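Local coordinates for anthranilate-CoA ligase (Stigmatella aurantiaca, PDB 4WV3), which belongs to the AMP-binding (ANL) enzyme family, joining a large N-terminal portion to a smaller C-terminal domain, at residues P193-L198 and L228-Y233; N202-R207 and P260-N265; S328-D333 and K341-Y346. All coordinates share one frame; numbering follows the deposited sequence.

Contact 1: P193-L198 and L228-Y233; sequences PLTAQL and LIFPWY
Tyr233 reaches from helix 221-234 across the flank of helix 191-204, and the methyl of Ala196 lies over one face of its ring. This is a CH-pi contact, with Ala196 CB 4.0 Å from the ring centroid but displaced toward the rim, so that its nearest ring atom is Tyr233 CG at 3.6 Å. The carbonyl oxygen of Pro193 lies over the same ring face, while Pro193 CB touches Tyr233 CE1 at 3.9 Å. With CG anti to the backbone N (chi1 179°), the phenol extends toward the other helix, and its hydroxyl arrives beside Gln197. There Tyr233 OH donates a hydrogen bond of 3.0 Å to Gln197 OE1, in the plane of the amide carbonyl and on a lone pair. The acceptor sits at the edge of the phenol ring, and amide and ring planes are turned 70° apart. Gln197 NE2 is taken by Asn202 OD1, which holds the other end of the amide.

Ala196 also meets Phe230, one turn before Tyr233 on helix 221-234. Phe230 CD1 comes to 3.6 Å from Ala196 CB, so the small side chain is wedged between two rings and the backbones can close to 4.7 Å between Ala196 CA and Phe230 CA. Farther out on the ring, Phe230 CE1 meets Thr195 OG1 at 3.3 Å; that hydroxyl is hydrogen-bonded to Asp191 O within its own helix.

The two helix segments cross at -71°, a buried junction in the AMP-binding portion of the chain. Phe230 continues into an edge-to-face pairing with His324, Ile15 of the short helix 14-17 packs on Pro193, Ile229 and Tyr233, and Phe78 of helix 71-83 covers Ile229.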
loop_
_atom_site.group_PDB
_atom_site.type_symbol
_atom_site.label_atom_id
_atom_site.label_comp_id
_atom_site.label_asym_id
_atom_site.label_seq_id
_atom_site.Cartn_x
_atom_site.Cartn_y
_atom_site.Cartn_z
ATOM N N PRO A 193 -10.882 -1.340 13.101
ATOM C CA PRO A 193 -11.923 -0.310 13.187
ATOM C C PRO A 193 -11.342 1.065 13.508
ATOM O O PRO A 193 -11.952 2.082 13.173
ATOM C CB PRO A 193 -12.801 -0.800 14.342
ATOM C CG PRO A 193 -11.891 -1.613 15.182
ATOM C CD PRO A 193 -10.966 -2.295 14.220
ATOM N N LEU A 194 -10.175 1.091 14.144
ATOM C CA LEU A 194 -9.517 2.347 14.490
ATOM C C LEU A 194 -9.059 3.115 13.254
ATOM O O LEU A 194 -9.349 4.302 13.114
ATOM C CB LEU A 194 -8.335 2.101 15.428
ATOM C CG LEU A 194 -8.658 1.936 16.913
ATOM C CD1 LEU A 194 -7.404 1.567 17.697
ATOM C CD2 LEU A 194 -9.278 3.207 17.461
ATOM N N THR A 195 -8.344 2.440 12.359
ATOM C CA THR A 195 -7.908 3.068 11.115
ATOM C C THR A 195 -9.103 3.400 10.229
ATOM O O THR A 195 -9.096 4.402 9.513
ATOM C CB THR A 195 -6.924 2.179 10.324
ATOM O OG1 THR A 195 -7.499 0.882 10.123
ATOM C CG2 THR A 195 -5.606 2.038 11.071
ATOM N N ALA A 196 -10.129 2.557 10.286
ATOM C CA ALA A 196 -11.335 2.766 9.494
ATOM C C ALA A 196 -12.069 4.024 9.935
ATOM O O ALA A 196 -12.683 4.715 9.122
ATOM C CB ALA A 196 -12.251 1.554 9.585
ATOM N N GLN A 197 -11.996 4.319 11.227
ATOM C CA GLN A 197 -12.656 5.494 11.778
ATOM C C GLN A 197 -11.782 6.736 11.645
ATOM O O GLN A 197 -12.234 7.770 11.152
ATOM C CB GLN A 197 -13.018 5.267 13.247
ATOM C CG GLN A 197 -13.837 6.390 13.860
ATOM C CD GLN A 197 -15.221 6.500 13.248
ATOM O OE1 GLN A 197 -15.939 5.508 13.127
ATOM N NE2 GLN A 197 -15.599 7.711 12.854
ATOM N N LEU A 198 -10.529 6.625 12.080
ATOM C CA LEU A 198 -9.620 7.769 12.131
ATOM C C LEU A 198 -9.343 8.401 10.768
ATOM O O LEU A 198 -9.255 9.624 10.654
ATOM C CB LEU A 198 -8.306 7.386 12.816
ATOM C CG LEU A 198 -8.389 7.094 14.317
ATOM C CD1 LEU A 198 -7.021 6.728 14.878
ATOM C CD2 LEU A 198 -8.986 8.276 15.067
ATOM N N LEU A 228 -11.554 -2.549 1.406
ATOM C CA LEU A 228 -12.212 -3.651 2.099
ATOM C C LEU A 228 -12.623 -3.282 3.520
ATOM O O LEU A 228 -13.811 -3.178 3.827
ATOM C CB LEU A 228 -11.306 -4.885 2.119
ATOM C CG LEU A 228 -11.996 -6.236 1.923
ATOM C CD1 LEU A 228 -11.039 -7.378 2.230
ATOM C CD2 LEU A 228 -13.246 -6.333 2.785
ATOM N N ILE A 229 -11.633 -3.092 4.385
ATOM C CA ILE A 229 -11.883 -2.804 5.791
ATOM C C ILE A 229 -12.632 -1.490 5.988
ATOM O O ILE A 229 -13.615 -1.431 6.728
ATOM C CB ILE A 229 -10.570 -2.766 6.596
ATOM C CG1 ILE A 229 -9.790 -4.067 6.399
ATOM C CG2 ILE A 229 -10.852 -2.523 8.071
ATOM C CD1 ILE A 229 -10.563 -5.308 6.796
ATOM N N PHE A 230 -12.169 -0.442 5.316
ATOM C CA PHE A 230 -12.775 0.882 5.458
ATOM C C PHE A 230 -14.205 0.977 4.891
ATOM O O PHE A 230 -15.099 1.467 5.579
ATOM C CB PHE A 230 -11.879 1.989 4.874
ATOM C CG PHE A 230 -10.508 2.078 5.502
ATOM C CD1 PHE A 230 -10.174 1.323 6.617
ATOM C CD2 PHE A 230 -9.551 2.928 4.973
ATOM C CE1 PHE A 230 -8.917 1.411 7.186
ATOM C CE2 PHE A 230 -8.292 3.022 5.538
ATOM C CZ PHE A 230 -7.975 2.262 6.647
ATOM N N PRO A 231 -14.430 0.518 3.641
ATOM C CA PRO A 231 -15.799 0.643 3.121
ATOM C C PRO A 231 -16.810 -0.252 3.839
ATOM O O PRO A 231 -17.946 0.168 4.041
ATOM C CB PRO A 231 -15.660 0.209 1.657
ATOM C CG PRO A 231 -14.450 -0.654 1.631
ATOM C CD PRO A 231 -13.516 -0.036 2.624
ATOM N N TRP A 232 -16.404 -1.461 4.215
ATOM C CA TRP A 232 -17.312 -2.381 4.894
ATOM C C TRP A 232 -17.616 -1.927 6.319
ATOM O O TRP A 232 -18.619 -2.328 6.909
ATOM C CB TRP A 232 -16.754 -3.807 4.890
ATOM C CG TRP A 232 -16.906 -4.500 3.569
ATOM C CD1 TRP A 232 -17.230 -3.924 2.375
ATOM C CD2 TRP A 232 -16.756 -5.902 3.310
ATOM N NE1 TRP A 232 -17.283 -4.878 1.388
ATOM C CE2 TRP A 232 -16.999 -6.100 1.936
ATOM C CE3 TRP A 232 -16.439 -7.007 4.106
ATOM C CZ2 TRP A 232 -16.931 -7.357 1.340
ATOM C CZ3 TRP A 232 -16.374 -8.255 3.511
ATOM C CH2 TRP A 232 -16.621 -8.419 2.142
ATOM N N TYR A 233 -16.743 -1.086 6.862
ATOM C CA TYR A 233 -16.936 -0.533 8.197
ATOM C C TYR A 233 -18.147 0.397 8.233
ATOM O O TYR A 233 -18.782 0.563 9.275
ATOM C CB TYR A 233 -15.674 0.208 8.647
ATOM C CG TYR A 233 -15.773 0.847 10.014
ATOM C CD1 TYR A 233 -15.732 0.075 11.168
ATOM C CD2 TYR A 233 -15.891 2.224 10.151
ATOM C CE1 TYR A 233 -15.816 0.657 12.419
ATOM C CE2 TYR A 233 -15.976 2.814 11.396
ATOM C CZ TYR A 233 -15.938 2.027 12.527
ATOM O OH TYR A 233 -16.023 2.615 13.768
HETATM O O HOH W 1 -14.538 3.728 6.522
#

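Contact 2: N202-R207 and P260-N265; sequences NVLGLR and PTIFYN
Leu204 lays its CD2 methyl beside the phenol end of Tyr264, coming within 3.3 Å of Tyr264 OH and 4.2 Å of Tyr264 CZ. The two side chains approach from opposite directions, the leucine from the last turn of helix 191-204 and the tyrosine from strand 262-265. Leu204 carries its CG opposite the backbone N (chi1 -178°), which aims the branched end at the sheet. Leu204 CD2 also brushes Ile262 CG2, at 4.3 Å, and so bridges two residues on one face of the strand.

Leu206 supplies the second leucine of the contact. Its two methyls divide the work: Leu206 CD2 rests on Ile262 CG1 at 3.8 Å, the two side chains meeting at a slant, whereas Leu206 CD1 lies 4.0 Å from Tyr264 OH. The phenol oxygen therefore has a methyl of each leucine beside it, and Ile262 and Tyr264, two positions apart on the strand, present their side chains to the same pair of leucines. Everything that meets here is apolar apart from that hydroxyl, and no hydrogen bond joins the segments.

Gly205 separates the two leucines. It is the first residue beyond the helix to leave helical backbone angles, with a positive phi (86°) that suits glycine, and the chain then turns so that the methyls of Leu206, whose backbone is still hydrogen-bonded to Gly200, also reach the strand. Gly205 O is in turn held by Arg288 NH2.

The contact packs the C-terminal end of a helix onto the middle of a mixed sheet. Strand 262-265 runs between the parallel strands 211-214 and 289-292, and both border the cluster: Thr212 touches Leu206 and Tyr264, while Val291 touches Leu204 and Tyr264. Helix 248-258 packs against Phe263.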
loop_
_atom_site.group_PDB
_atom_site.type_symbol
_atom_site.label_atom_id
_atom_site.label_comp_id
_atom_site.label_asym_id
_atom_site.label_seq_id
_atom_site.Cartn_x
_atom_site.Cartn_y
_atom_site.Cartn_z
ATOM N N ASN A 202 -13.335 9.872 9.305
ATOM C CA ASN A 202 -13.037 11.228 9.755
ATOM C C ASN A 202 -12.308 12.097 8.731
ATOM O O ASN A 202 -12.411 13.323 8.772
ATOM C CB ASN A 202 -12.247 11.198 11.066
ATOM C CG ASN A 202 -13.006 10.519 12.188
ATOM O OD1 ASN A 202 -14.220 10.328 12.106
ATOM N ND2 ASN A 202 -12.293 10.158 13.248
ATOM N N VAL A 203 -11.571 11.470 7.820
ATOM C CA VAL A 203 -10.770 12.221 6.858
ATOM C C VAL A 203 -11.268 12.062 5.424
ATOM O O VAL A 203 -11.585 13.047 4.757
ATOM C CB VAL A 203 -9.281 11.830 6.927
ATOM C CG1 VAL A 203 -8.476 12.633 5.916
ATOM C CG2 VAL A 203 -8.745 12.044 8.333
ATOM N N LEU A 204 -11.329 10.822 4.951
ATOM C CA LEU A 204 -11.778 10.553 3.592
ATOM C C LEU A 204 -13.272 10.819 3.453
ATOM O O LEU A 204 -13.727 11.345 2.437
ATOM C CB LEU A 204 -11.460 9.113 3.189
ATOM C CG LEU A 204 -11.845 8.746 1.755
ATOM C CD1 LEU A 204 -11.100 9.626 0.762
ATOM C CD2 LEU A 204 -11.583 7.276 1.480
ATOM N N GLY A 205 -14.031 10.454 4.480
ATOM C CA GLY A 205 -15.463 10.679 4.483
ATOM C C GLY A 205 -16.240 9.568 3.806
ATOM O O GLY A 205 -17.241 9.822 3.136
ATOM N N LEU A 206 -15.776 8.333 3.976
ATOM C CA LEU A 206 -16.469 7.172 3.428
ATOM C C LEU A 206 -17.861 7.020 4.027
ATOM O O LEU A 206 -18.049 7.173 5.234
ATOM C CB LEU A 206 -15.665 5.893 3.666
ATOM C CG LEU A 206 -14.650 5.507 2.592
ATOM C CD1 LEU A 206 -14.032 4.157 2.908
ATOM C CD2 LEU A 206 -15.309 5.491 1.222
ATOM N N ARG A 207 -18.832 6.716 3.173
ATOM C CA ARG A 207 -20.209 6.526 3.612
ATOM C C ARG A 207 -20.824 5.279 2.980
ATOM O O ARG A 207 -20.216 4.647 2.117
ATOM C CB ARG A 207 -21.045 7.771 3.305
ATOM C CG ARG A 207 -20.921 8.272 1.877
ATOM C CD ARG A 207 -21.082 9.783 1.811
ATOM N NE ARG A 207 -21.027 10.284 0.441
ATOM C CZ ARG A 207 -20.901 11.568 0.119
ATOM N NH1 ARG A 207 -20.810 12.487 1.071
ATOM N NH2 ARG A 207 -20.861 11.933 -1.155
ATOM N N PRO A 260 -17.352 2.563 -9.434
ATOM C CA PRO A 260 -17.037 2.895 -8.042
ATOM C C PRO A 260 -17.032 4.406 -7.838
ATOM O O PRO A 260 -16.926 5.151 -8.811
ATOM C CB PRO A 260 -15.624 2.339 -7.870
ATOM C CG PRO A 260 -15.024 2.455 -9.223
ATOM C CD PRO A 260 -16.144 2.200 -10.198
ATOM N N THR A 261 -17.150 4.850 -6.591
ATOM C CA THR A 261 -17.159 6.277 -6.293
ATOM C C THR A 261 -15.814 6.737 -5.741
ATOM O O THR A 261 -15.495 7.925 -5.766
ATOM C CB THR A 261 -18.272 6.638 -5.293
ATOM O OG1 THR A 261 -18.104 5.879 -4.090
ATOM C CG2 THR A 261 -19.638 6.333 -5.891
ATOM N N ILE A 262 -15.032 5.784 -5.244
ATOM C CA ILE A 262 -13.714 6.072 -4.691
ATOM C C ILE A 262 -12.657 5.228 -5.397
ATOM O O ILE A 262 -12.832 4.022 -5.571
ATOM C CB ILE A 262 -13.661 5.776 -3.178
ATOM C CG1 ILE A 262 -14.850 6.421 -2.458
ATOM C CG2 ILE A 262 -12.344 6.257 -2.584
ATOM C CD1 ILE A 262 -14.863 7.933 -2.524
ATOM N N PHE A 263 -11.563 5.862 -5.804
ATOM C CA PHE A 263 -10.501 5.162 -6.518
ATOM C C PHE A 263 -9.142 5.349 -5.849
ATOM O O PHE A 263 -8.693 6.475 -5.639
ATOM C CB PHE A 263 -10.445 5.623 -7.977
ATOM C CG PHE A 263 -9.385 4.934 -8.791
ATOM C CD1 PHE A 263 -9.378 3.555 -8.918
ATOM C CD2 PHE A 263 -8.405 5.668 -9.441
ATOM C CE1 PHE A 263 -8.407 2.919 -9.669
ATOM C CE2 PHE A 263 -7.434 5.037 -10.196
ATOM C CZ PHE A 263 -7.434 3.662 -10.309
ATOM N N TYR A 264 -8.493 4.236 -5.517
ATOM C CA TYR A 264 -7.169 4.271 -4.904
ATOM C C TYR A 264 -6.108 3.841 -5.911
ATOM O O TYR A 264 -6.319 2.907 -6.687
ATOM C CB TYR A 264 -7.102 3.339 -3.692
ATOM C CG TYR A 264 -8.131 3.594 -2.613
ATOM C CD1 TYR A 264 -9.442 3.157 -2.757
ATOM C CD2 TYR A 264 -7.782 4.241 -1.435
ATOM C CE1 TYR A 264 -10.381 3.379 -1.771
ATOM C CE2 TYR A 264 -8.715 4.468 -0.442
ATOM C CZ TYR A 264 -10.012 4.034 -0.614
ATOM O OH TYR A 264 -10.944 4.255 0.375
ATOM N N ASN A 265 -4.965 4.518 -5.886
ATOM C CA ASN A 265 -3.850 4.174 -6.759
ATOM C C ASN A 265 -2.559 4.836 -6.289
ATOM O O ASN A 265 -2.561 5.609 -5.331
ATOM C CB ASN A 265 -4.155 4.576 -8.207
ATOM C CG ASN A 265 -3.367 3.763 -9.218
ATOM O OD1 ASN A 265 -2.347 3.159 -8.887
ATOM N ND2 ASN A 265 -3.836 3.747 -10.460
#

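Contact 3: S328-D333 and K341-Y346; sequences SNRPGD and KPVEGY
The guanidinium of Arg330 meets the backbone of 341-346 at its edge: the carbonyl oxygens of Lys341 and Pro342 and the CA of Val343 all lie near its plane. Arg330 NH2 donates to Pro342 O at 2.8 Å, a weak bond because it is strongly bent (116° at the hydrogen). Arg330 NH1 is straighter but long, 3.5 Å from Lys341 O, and is likewise weak. Lys341 CB approaches the group obliquely, 3.3 Å from Arg330 NH1. Arg330 runs extended from CG to NE, at about a right angle to the Lys341 side chain, which brings its guanidinium edge to the backbone of 341-343.

A second flat group, the carboxylate of Asp333, forms a salt bridge with Lys341: Lys341 NZ lies 3.2 Å from Asp333 OD2, on its syn lone pair. Lys341 reaches it by bending at chi2 (-76°) and again near its tip, crossing the aspartate at about a right angle. Asp333 OD1 is bound by Tyr406 OH, and the lysine also makes a cation-pi contact with Tyr406, so one tyrosine serves both partners of the ion pair.

On the backbone, Ser328 and Lys341 form a hydrogen-bonded antiparallel pair. Ser328 N reaches Lys341 O at 3.1 Å, and Lys341 N returns the bond to Ser328 O at 3.0 Å. Downstream of the pair, a type II turn from Val343 to Tyr346 has Gly345 at its third position, where phi is positive, and is closed by Tyr346 N on Val343 O at 2.9 Å.

Strand 341-342 is the outermost strand on this side of the mixed sheet, next to strand 325-328. Helix 191-204 covers the contact through Val203, which touches Ser328, Arg330 and Val343, and through Trp199, whose NE1 bonds to Ser328 OG.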
loop_
_atom_site.group_PDB
_atom_site.type_symbol
_atom_site.label_atom_id
_atom_site.label_comp_id
_atom_site.label_asym_id
_atom_site.label_seq_id
_atom_site.Cartn_x
_atom_site.Cartn_y
_atom_site.Cartn_z
ATOM N N SER A 328 -2.760 13.143 5.923
ATOM C CA SER A 328 -3.538 13.151 4.688
ATOM C C SER A 328 -4.111 14.513 4.322
ATOM O O SER A 328 -4.214 15.407 5.161
ATOM C CB SER A 328 -4.681 12.138 4.777
ATOM O OG SER A 328 -5.466 12.156 3.597
ATOM N N ASN A 329 -4.476 14.655 3.052
ATOM C CA ASN A 329 -5.261 15.789 2.598
ATOM C C ASN A 329 -6.736 15.501 2.843
ATOM O O ASN A 329 -7.098 14.395 3.242
ATOM C CB ASN A 329 -5.018 16.061 1.112
ATOM C CG ASN A 329 -3.615 16.561 0.832
ATOM O OD1 ASN A 329 -3.354 17.764 0.863
ATOM N ND2 ASN A 329 -2.702 15.639 0.552
ATOM N N ARG A 330 -7.584 16.494 2.604
ATOM C CA ARG A 330 -9.012 16.356 2.856
ATOM C C ARG A 330 -9.807 16.945 1.702
ATOM O O ARG A 330 -9.320 17.843 1.017
ATOM C CB ARG A 330 -9.383 17.056 4.166
ATOM C CG ARG A 330 -8.860 16.353 5.403
ATOM C CD ARG A 330 -8.613 17.330 6.535
ATOM N NE ARG A 330 -8.009 16.677 7.692
ATOM C CZ ARG A 330 -6.714 16.392 7.798
ATOM N NH1 ARG A 330 -5.883 16.700 6.811
ATOM N NH2 ARG A 330 -6.249 15.796 8.887
ATOM N N PRO A 331 -11.031 16.438 1.477
ATOM C CA PRO A 331 -11.909 16.956 0.422
ATOM C C PRO A 331 -12.042 18.479 0.459
ATOM O O PRO A 331 -12.142 19.110 -0.593
ATOM C CB PRO A 331 -13.250 16.297 0.741
ATOM C CG PRO A 331 -12.872 15.000 1.361
ATOM C CD PRO A 331 -11.633 15.284 2.169
ATOM N N GLY A 332 -12.025 19.056 1.654
ATOM C CA GLY A 332 -12.129 20.496 1.802
ATOM C C GLY A 332 -10.791 21.212 1.854
ATOM O O GLY A 332 -10.728 22.430 1.696
ATOM N N ASP A 333 -9.717 20.460 2.076
ATOM C CA ASP A 333 -8.392 21.059 2.204
ATOM C C ASP A 333 -7.326 20.244 1.477
ATOM O O ASP A 333 -6.889 19.199 1.961
ATOM C CB ASP A 333 -8.022 21.223 3.681
ATOM C CG ASP A 333 -6.756 22.034 3.881
ATOM O OD1 ASP A 333 -6.356 22.757 2.945
ATOM O OD2 ASP A 333 -6.164 21.954 4.979
ATOM N N LYS A 341 -2.366 17.514 6.089
ATOM C CA LYS A 341 -2.334 17.888 7.497
ATOM C C LYS A 341 -2.374 16.641 8.379
ATOM O O LYS A 341 -2.788 15.574 7.923
ATOM C CB LYS A 341 -3.529 18.794 7.817
ATOM C CG LYS A 341 -3.526 20.124 7.079
ATOM C CD LYS A 341 -2.523 21.089 7.685
ATOM C CE LYS A 341 -2.521 22.422 6.952
ATOM N NZ LYS A 341 -3.863 23.066 6.958
ATOM N N PRO A 342 -1.932 16.767 9.642
ATOM C CA PRO A 342 -1.995 15.649 10.591
ATOM C C PRO A 342 -3.420 15.140 10.792
ATOM O O PRO A 342 -4.354 15.936 10.887
ATOM C CB PRO A 342 -1.481 16.268 11.891
ATOM C CG PRO A 342 -0.598 17.376 11.454
ATOM C CD PRO A 342 -1.225 17.929 10.211
ATOM N N VAL A 343 -3.576 13.823 10.855
ATOM C CA VAL A 343 -4.879 13.212 11.091
ATOM C C VAL A 343 -5.182 13.180 12.586
ATOM O O VAL A 343 -4.355 12.737 13.383
ATOM C CB VAL A 343 -4.934 11.781 10.524
ATOM C CG1 VAL A 343 -6.249 11.109 10.889
ATOM C CG2 VAL A 343 -4.736 11.801 9.015
ATOM N N GLU A 344 -6.366 13.658 12.959
ATOM C CA GLU A 344 -6.777 13.696 14.359
ATOM C C GLU A 344 -6.786 12.297 14.972
ATOM O O GLU A 344 -7.432 11.386 14.456
ATOM C CB GLU A 344 -8.153 14.354 14.499
ATOM C CG GLU A 344 -8.672 14.434 15.927
ATOM C CD GLU A 344 -7.822 15.324 16.816
ATOM O OE1 GLU A 344 -7.153 16.237 16.287
ATOM O OE2 GLU A 344 -7.822 15.108 18.047
ATOM N N GLY A 345 -6.060 12.137 16.075
ATOM C CA GLY A 345 -5.880 10.839 16.699
ATOM C C GLY A 345 -4.444 10.380 16.538
ATOM O O GLY A 345 -3.939 9.561 17.308
ATOM N N TYR A 346 -3.788 10.920 15.517
ATOM C CA TYR A 346 -2.377 10.659 15.269
ATOM C C TYR A 346 -1.562 11.905 15.589
ATOM O O TYR A 346 -1.889 13.006 15.142
ATOM C CB TYR A 346 -2.158 10.252 13.811
ATOM C CG TYR A 346 -2.759 8.911 13.447
ATOM C CD1 TYR A 346 -2.680 7.832 14.318
ATOM C CD2 TYR A 346 -3.411 8.728 12.237
ATOM C CE1 TYR A 346 -3.229 6.606 13.987
ATOM C CE2 TYR A 346 -3.961 7.507 11.898
ATOM C CZ TYR A 346 -3.868 6.450 12.776
ATOM O OH TYR A 346 -4.418 5.233 12.441
#

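How the contacts relate
Helix 191-204 ties the three contacts together. Contacts 1 and 2 use successive parts of it, with centres 11 Å apart; Gln197 O and Asn202 N, 3.0 Å apart, probably share a hydrogen bond, and Leu206 CD1 packs on Phe230 CB at 3.6 Å. Contact 3, about 13 Å from contact 2 and 16 Å from contact 1 between centres, meets the same helix through Val203 CG2 on Val343 CG1 (3.7 Å) and Leu198 CD1 on Tyr346 CZ (3.8 Å). Contacts 2 and 3 reach the same mixed sheet. All three lie near the bound 5'-O-[(S)-[(2-aminobenzoyl)oxy](hydroxy)phosphoryl]adenosine, without these side chains touching it: those of Phe230, Tyr264 and Ser328 are about 7, 8 and 8 Å away.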